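Local coordinates for activator of Hsp90 ATPase homologue 1/2-like C-terminal domain-containing protein (Rhodobacter sphaeroides, PDB 3PU2) that is of unknown function but belongs to the AHA1 family of the SRPBCC superfamily, which suggests a possible role in activating Hsp90 ATPase, at residues Ala23-Leu28 against Leu110-Gly115; Ile90-Tyr95 against Gly101-Val106. One frame throughout, in Å; residues are numbered along the deposited sequence.

Contact 1 of 2, residues Ala23-Leu28 against Leu110-Gly115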
loop_
_atom_site.group_PDB
_atom_site.type_symbol
_atom_site.label_atom_id
_atom_site.label_comp_id
_atom_site.label_asym_id
_atom_site.label_seq_id
_atom_site.Cartn_x
_atom_site.Cartn_y
_atom_site.Cartn_z
ATOM N N ALA A 23 3.554 9.591 -13.462
ATOM C CA ALA A 23 2.135 9.836 -13.700
ATOM C C ALA A 23 1.627 10.978 -12.830
ATOM O O ALA A 23 2.203 11.279 -11.792
ATOM C CB ALA A 23 1.337 8.577 -13.425
ATOM N N THR A 24 0.547 11.623 -13.255
ATOM C CA THR A 24 -0.009 12.727 -12.486
ATOM C C THR A 24 -0.669 12.152 -11.243
ATOM O O THR A 24 -1.311 11.103 -11.299
ATOM C CB THR A 24 -1.070 13.497 -13.286
ATOM O OG1 THR A 24 -2.258 12.705 -13.393
ATOM C CG2 THR A 24 -0.556 13.810 -14.680
ATOM N N PRO A 25 -0.533 12.840 -10.103
ATOM C CA PRO A 25 -1.135 12.352 -8.861
ATOM C C PRO A 25 -2.590 11.902 -9.000
ATOM O O PRO A 25 -3.055 11.053 -8.247
ATOM C CB PRO A 25 -0.951 13.530 -7.896
ATOM C CG PRO A 25 -0.832 14.716 -8.805
ATOM C CD PRO A 25 0.015 14.193 -9.925
ATOM N N GLU A 26 -3.299 12.455 -9.974
ATOM C CA GLU A 26 -4.693 12.098 -10.193
ATOM C C GLU A 26 -4.798 10.668 -10.700
ATOM O O GLU A 26 -5.787 9.974 -10.452
ATOM C CB GLU A 26 -5.334 13.032 -11.228
ATOM C CG GLU A 26 -5.528 14.486 -10.801
ATOM C CD GLU A 26 -4.226 15.201 -10.471
ATOM O OE1 GLU A 26 -3.167 14.800 -10.998
ATOM O OE2 GLU A 26 -4.268 16.181 -9.695
ATOM N N GLN A 27 -3.780 10.238 -11.435
ATOM C CA GLN A 27 -3.768 8.894 -11.991
ATOM C C GLN A 27 -3.244 7.937 -10.953
ATOM O O GLN A 27 -3.710 6.807 -10.849
ATOM C CB GLN A 27 -2.866 8.824 -13.215
ATOM C CG GLN A 27 -3.217 9.787 -14.318
ATOM C CD GLN A 27 -2.179 9.772 -15.413
ATOM O OE1 GLN A 27 -0.998 10.017 -15.162
ATOM N NE2 GLN A 27 -2.609 9.479 -16.637
ATOM N N LEU A 28 -2.267 8.390 -10.183
ATOM C CA LEU A 28 -1.698 7.538 -9.166
ATOM C C LEU A 28 -2.730 7.244 -8.079
ATOM O O LEU A 28 -2.811 6.121 -7.577
ATOM C CB LEU A 28 -0.463 8.190 -8.560
ATOM C CG LEU A 28 0.379 7.187 -7.776
ATOM C CD1 LEU A 28 0.637 5.984 -8.658
ATOM C CD2 LEU A 28 1.689 7.814 -7.335
ATOM N N LEU A 110 0.841 11.998 -1.460
ATOM C CA LEU A 110 1.234 12.161 -2.855
ATOM C C LEU A 110 1.572 13.621 -3.193
ATOM O O LEU A 110 0.687 14.467 -3.255
ATOM C CB LEU A 110 0.120 11.675 -3.785
ATOM C CG LEU A 110 -0.235 10.189 -3.818
ATOM C CD1 LEU A 110 -1.119 9.830 -2.636
ATOM C CD2 LEU A 110 -0.975 9.899 -5.108
ATOM N N LEU A 111 2.855 13.908 -3.409
ATOM C CA LEU A 111 3.300 15.259 -3.755
ATOM C C LEU A 111 3.942 15.274 -5.138
ATOM O O LEU A 111 4.811 14.455 -5.434
ATOM C CB LEU A 111 4.305 15.788 -2.727
ATOM C CG LEU A 111 5.445 14.855 -2.313
ATOM C CD1 LEU A 111 6.678 15.663 -1.951
ATOM C CD2 LEU A 111 4.991 13.997 -1.142
ATOM N N PRO A 112 3.517 16.207 -6.007
ATOM C CA PRO A 112 4.074 16.301 -7.359
ATOM C C PRO A 112 5.552 16.644 -7.321
ATOM O O PRO A 112 5.961 17.560 -6.613
ATOM C CB PRO A 112 3.250 17.412 -8.000
ATOM C CG PRO A 112 1.941 17.312 -7.287
ATOM C CD PRO A 112 2.378 17.127 -5.855
ATOM N N VAL A 113 6.344 15.888 -8.072
ATOM C CA VAL A 113 7.784 16.095 -8.167
ATOM C C VAL A 113 8.078 16.167 -9.654
ATOM O O VAL A 113 7.241 15.772 -10.457
ATOM C CB VAL A 113 8.565 14.921 -7.532
ATOM C CG1 VAL A 113 10.055 15.026 -7.854
ATOM C CG2 VAL A 113 8.372 14.942 -6.031
ATOM N N GLU A 114 9.239 16.687 -10.036
ATOM C CA GLU A 114 9.551 16.772 -11.454
ATOM C C GLU A 114 9.721 15.360 -11.990
ATOM O O GLU A 114 10.496 14.571 -11.447
ATOM C CB GLU A 114 10.830 17.569 -11.689
ATOM C CG GLU A 114 10.936 18.100 -13.108
ATOM C CD GLU A 114 12.322 17.936 -13.696
ATOM O OE1 GLU A 114 12.764 16.778 -13.858
ATOM O OE2 GLU A 114 12.968 18.962 -13.999
ATOM N N GLY A 115 8.988 15.046 -13.053
ATOM C CA GLY A 115 9.055 13.720 -13.641
ATOM C C GLY A 115 7.713 13.015 -13.542
ATOM O O GLY A 115 7.324 12.267 -14.446
#
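The carbonyl oxygen of Thr24 is gripped by two backbone amides, Gln27 N and Leu28 N, the latter at 3.1 Å, and this first turn of helix 25-33 holds Pro25 and Leu28 where they meet Leu110 and Pro112. Thr24 is the N-cap residue and forms a capping box with Gln27: Thr24 N donates to Gln27 OE1 at 2.9 Å, from a position tilted 20° out of the amide's carbonyl plane, while the return bond from Gln27 N to Thr24 OG1 is weak. No hydrogen bond crosses to 110-115, so the contact itself is apolar and buries 200 Å² in all. One branch of Leu110 does most of the touching. Its CD2 lies 3.9 Å from Leu28 CB and equally near Pro25 O, and the two leucine side chains meet at a slant. With CG anti to the backbone N (chi1 -164°), Leu28 presents its own CG and CD2, besides CB, to the Leu110 methyl. Farther out, the Pro25 and Pro112 side chains approach at about a right angle, with Pro25 CG 4.1 Å from Pro112 CG. Neighbouring elements flank the contact: Pro25 and Leu28 also touch Thr117 of strand 116-124, and Leu28 touches Leu150 of helix 139-156.

Contact 2 of 2, residues Ile90-Tyr95 against Gly101-Val106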
loop_
_atom_site.group_PDB
_atom_site.type_symbol
_atom_site.label_atom_id
_atom_site.label_comp_id
_atom_site.label_asym_id
_atom_site.label_seq_id
_atom_site.Cartn_x
_atom_site.Cartn_y
_atom_site.Cartn_z
ATOM N N ILE A 90 -5.438 8.026 4.773
ATOM C CA ILE A 90 -5.021 7.355 5.987
ATOM C C ILE A 90 -6.044 6.277 6.301
ATOM O O ILE A 90 -7.265 6.520 6.268
ATOM C CB ILE A 90 -4.979 8.333 7.161
ATOM C CG1 ILE A 90 -4.059 9.504 6.827
ATOM C CG2 ILE A 90 -4.536 7.600 8.418
ATOM C CD1 ILE A 90 -4.025 10.590 7.882
ATOM N N HIS A 91 -5.554 5.077 6.573
ATOM C CA HIS A 91 -6.452 4.001 6.923
ATOM C C HIS A 91 -5.742 3.079 7.867
ATOM O O HIS A 91 -4.516 3.130 8.012
ATOM C CB HIS A 91 -6.908 3.218 5.692
ATOM C CG HIS A 91 -5.821 2.433 5.021
ATOM N ND1 HIS A 91 -5.144 2.892 3.911
ATOM C CD2 HIS A 91 -5.314 1.206 5.289
ATOM C CE1 HIS A 91 -4.269 1.982 3.524
ATOM N NE2 HIS A 91 -4.352 0.949 4.344
ATOM N N SER A 92 -6.518 2.247 8.532
ATOM C CA SER A 92 -5.941 1.290 9.447
ATOM C C SER A 92 -5.837 -0.006 8.647
ATOM O O SER A 92 -6.505 -0.152 7.625
ATOM C CB SER A 92 -6.868 1.118 10.650
ATOM O OG SER A 92 -8.202 0.870 10.227
ATOM N N GLU A 93 -4.978 -0.920 9.082
ATOM C CA GLU A 93 -4.836 -2.207 8.420
ATOM C C GLU A 93 -4.695 -3.251 9.505
ATOM O O GLU A 93 -4.109 -2.989 10.557
ATOM C CB GLU A 93 -3.590 -2.262 7.544
ATOM C CG GLU A 93 -3.746 -1.829 6.101
ATOM C CD GLU A 93 -2.605 -2.362 5.220
ATOM O OE1 GLU A 93 -1.620 -2.906 5.774
ATOM O OE2 GLU A 93 -2.693 -2.237 3.975
ATOM N N LEU A 94 -5.246 -4.429 9.249
ATOM C CA LEU A 94 -5.146 -5.536 10.180
ATOM C C LEU A 94 -5.258 -6.854 9.426
ATOM O O LEU A 94 -6.319 -7.174 8.897
ATOM C CB LEU A 94 -6.243 -5.463 11.239
ATOM C CG LEU A 94 -6.174 -6.619 12.248
ATOM C CD1 LEU A 94 -4.840 -6.618 12.967
ATOM C CD2 LEU A 94 -7.290 -6.465 13.258
ATOM N N TYR A 95 -4.145 -7.590 9.353
ATOM C CA TYR A 95 -4.159 -8.900 8.688
ATOM C C TYR A 95 -4.575 -9.937 9.720
ATOM O O TYR A 95 -5.350 -9.631 10.644
ATOM C CB TYR A 95 -2.767 -9.322 8.160
ATOM C CG TYR A 95 -2.127 -8.478 7.096
ATOM C CD1 TYR A 95 -1.521 -7.263 7.413
ATOM C CD2 TYR A 95 -2.035 -8.940 5.785
ATOM C CE1 TYR A 95 -0.824 -6.526 6.444
ATOM C CE2 TYR A 95 -1.343 -8.217 4.805
ATOM C CZ TYR A 95 -0.737 -7.011 5.138
ATOM O OH TYR A 95 -0.049 -6.283 4.179
ATOM N N GLY A 101 1.049 -8.830 13.844
ATOM C CA GLY A 101 1.790 -7.732 14.437
ATOM C C GLY A 101 0.844 -7.003 15.380
ATOM O O GLY A 101 1.105 -6.874 16.574
ATOM N N GLY A 102 -0.282 -6.559 14.828
ATOM C CA GLY A 102 -1.294 -5.823 15.575
ATOM C C GLY A 102 -1.924 -4.869 14.568
ATOM O O GLY A 102 -1.539 -4.890 13.388
ATOM N N GLU A 103 -2.870 -4.035 14.991
ATOM C CA GLU A 103 -3.485 -3.106 14.040
ATOM C C GLU A 103 -2.477 -2.024 13.649
ATOM O O GLU A 103 -1.798 -1.482 14.509
ATOM C CB GLU A 103 -4.740 -2.456 14.642
ATOM C CG GLU A 103 -5.660 -1.801 13.595
ATOM C CD GLU A 103 -7.086 -1.565 14.103
ATOM O OE1 GLU A 103 -7.635 -2.451 14.800
ATOM O OE2 GLU A 103 -7.670 -0.502 13.793
ATOM N N THR A 104 -2.366 -1.712 12.362
ATOM C CA THR A 104 -1.414 -0.690 11.929
ATOM C C THR A 104 -2.092 0.499 11.253
ATOM O O THR A 104 -3.194 0.373 10.691
ATOM C CB THR A 104 -0.368 -1.268 10.927
ATOM O OG1 THR A 104 -1.028 -1.715 9.738
ATOM C CG2 THR A 104 0.379 -2.444 11.542
ATOM N N LEU A 105 -1.437 1.655 11.298
ATOM C CA LEU A 105 -1.994 2.846 10.650
ATOM C C LEU A 105 -1.073 3.237 9.502
ATOM O O LEU A 105 0.109 3.529 9.712
ATOM C CB LEU A 105 -2.101 4.006 11.629
ATOM C CG LEU A 105 -2.952 5.165 11.109
ATOM C CD1 LEU A 105 -4.412 4.927 11.478
ATOM C CD2 LEU A 105 -2.460 6.468 11.717
ATOM N N VAL A 106 -1.635 3.259 8.298
ATOM C CA VAL A 106 -0.896 3.551 7.083
ATOM C C VAL A 106 -1.191 4.911 6.496
ATOM O O VAL A 106 -2.343 5.250 6.254
ATOM C CB VAL A 106 -1.226 2.510 6.028
ATOM C CG1 VAL A 106 -0.373 2.724 4.819
ATOM C CG2 VAL A 106 -1.021 1.121 6.601
#
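Ile90-Tyr95 and Gly101-Val106 form the turn-proximal part of an antiparallel beta hairpin, strands 88-93 and 104-113, neighbours within the antiparallel sheet of this Bet v 1-like fold. The short strand axes approach to 4.6 Å, and hydrogen-bonded pairs His91-Val106 and Glu93-Thr104 flank the non-hydrogen-bonded pair Ser92-Leu105. Each hydrogen-bonded pair exchanges two backbone bonds; Val106 N reaches His91 O at 2.9 Å, with the donor almost in line with the carbonyl bond. Thr104 N gives Glu93 O a straight bond of 2.8 Å (175° at the hydrogen), to which Thr104 OG1 adds a weak one. Thr104 OG1 is flanked by its own backbone N and carbonyl carbon (chi1 63°), the rotation that brings it near Glu93 O. On the face shared by His91, Glu93, Thr104 and Val106, Glu93 CG lies 4.0 Å from Val106 CG2 and also in plane at the edge of the His91 ring; the Glu93 side chain touches Leu76 of strand 73-84 as well. On the other face, Leu105 packs its branched end against Ile90, with CG 4.0 Å from Ile90 CG2. An alanine at Leu105 would remove CG and both methyls, and Ile90 CG2 would probably lose its apolar partner on this strand. Ser92 is on that same face, and its OG is hydrogen-bonded to Arg79 N, while Glu103 OE2 comes within 3.6 Å of Ser92 CB. Back beside His91, Val106 CB makes a CH-pi contact over one ring face, 4.1 Å from the centroid and 23° off the ring normal.

In the fold
Strand 104-113 carries both contacts: its beginning pairs with strand 88-93 in contact 2, and its far end meets the first turn of helix 25-33 in contact 1. The contact centres are about 25 Å apart, on opposite sides of the chain's centre, from which the centre of contact 1 lies about 16 Å and that of contact 2 about 11 Å. Their segments follow closely along strand 104-113 but otherwise make no contact with each other. Along the chain contact 2 is nested inside the loop that contact 1 closes. The two differ in kind: one is a helix start resting on a strand through apolar side chains, the other a hydrogen-bonded strand pair within the sheet, burying 489 Å² against 200 Å².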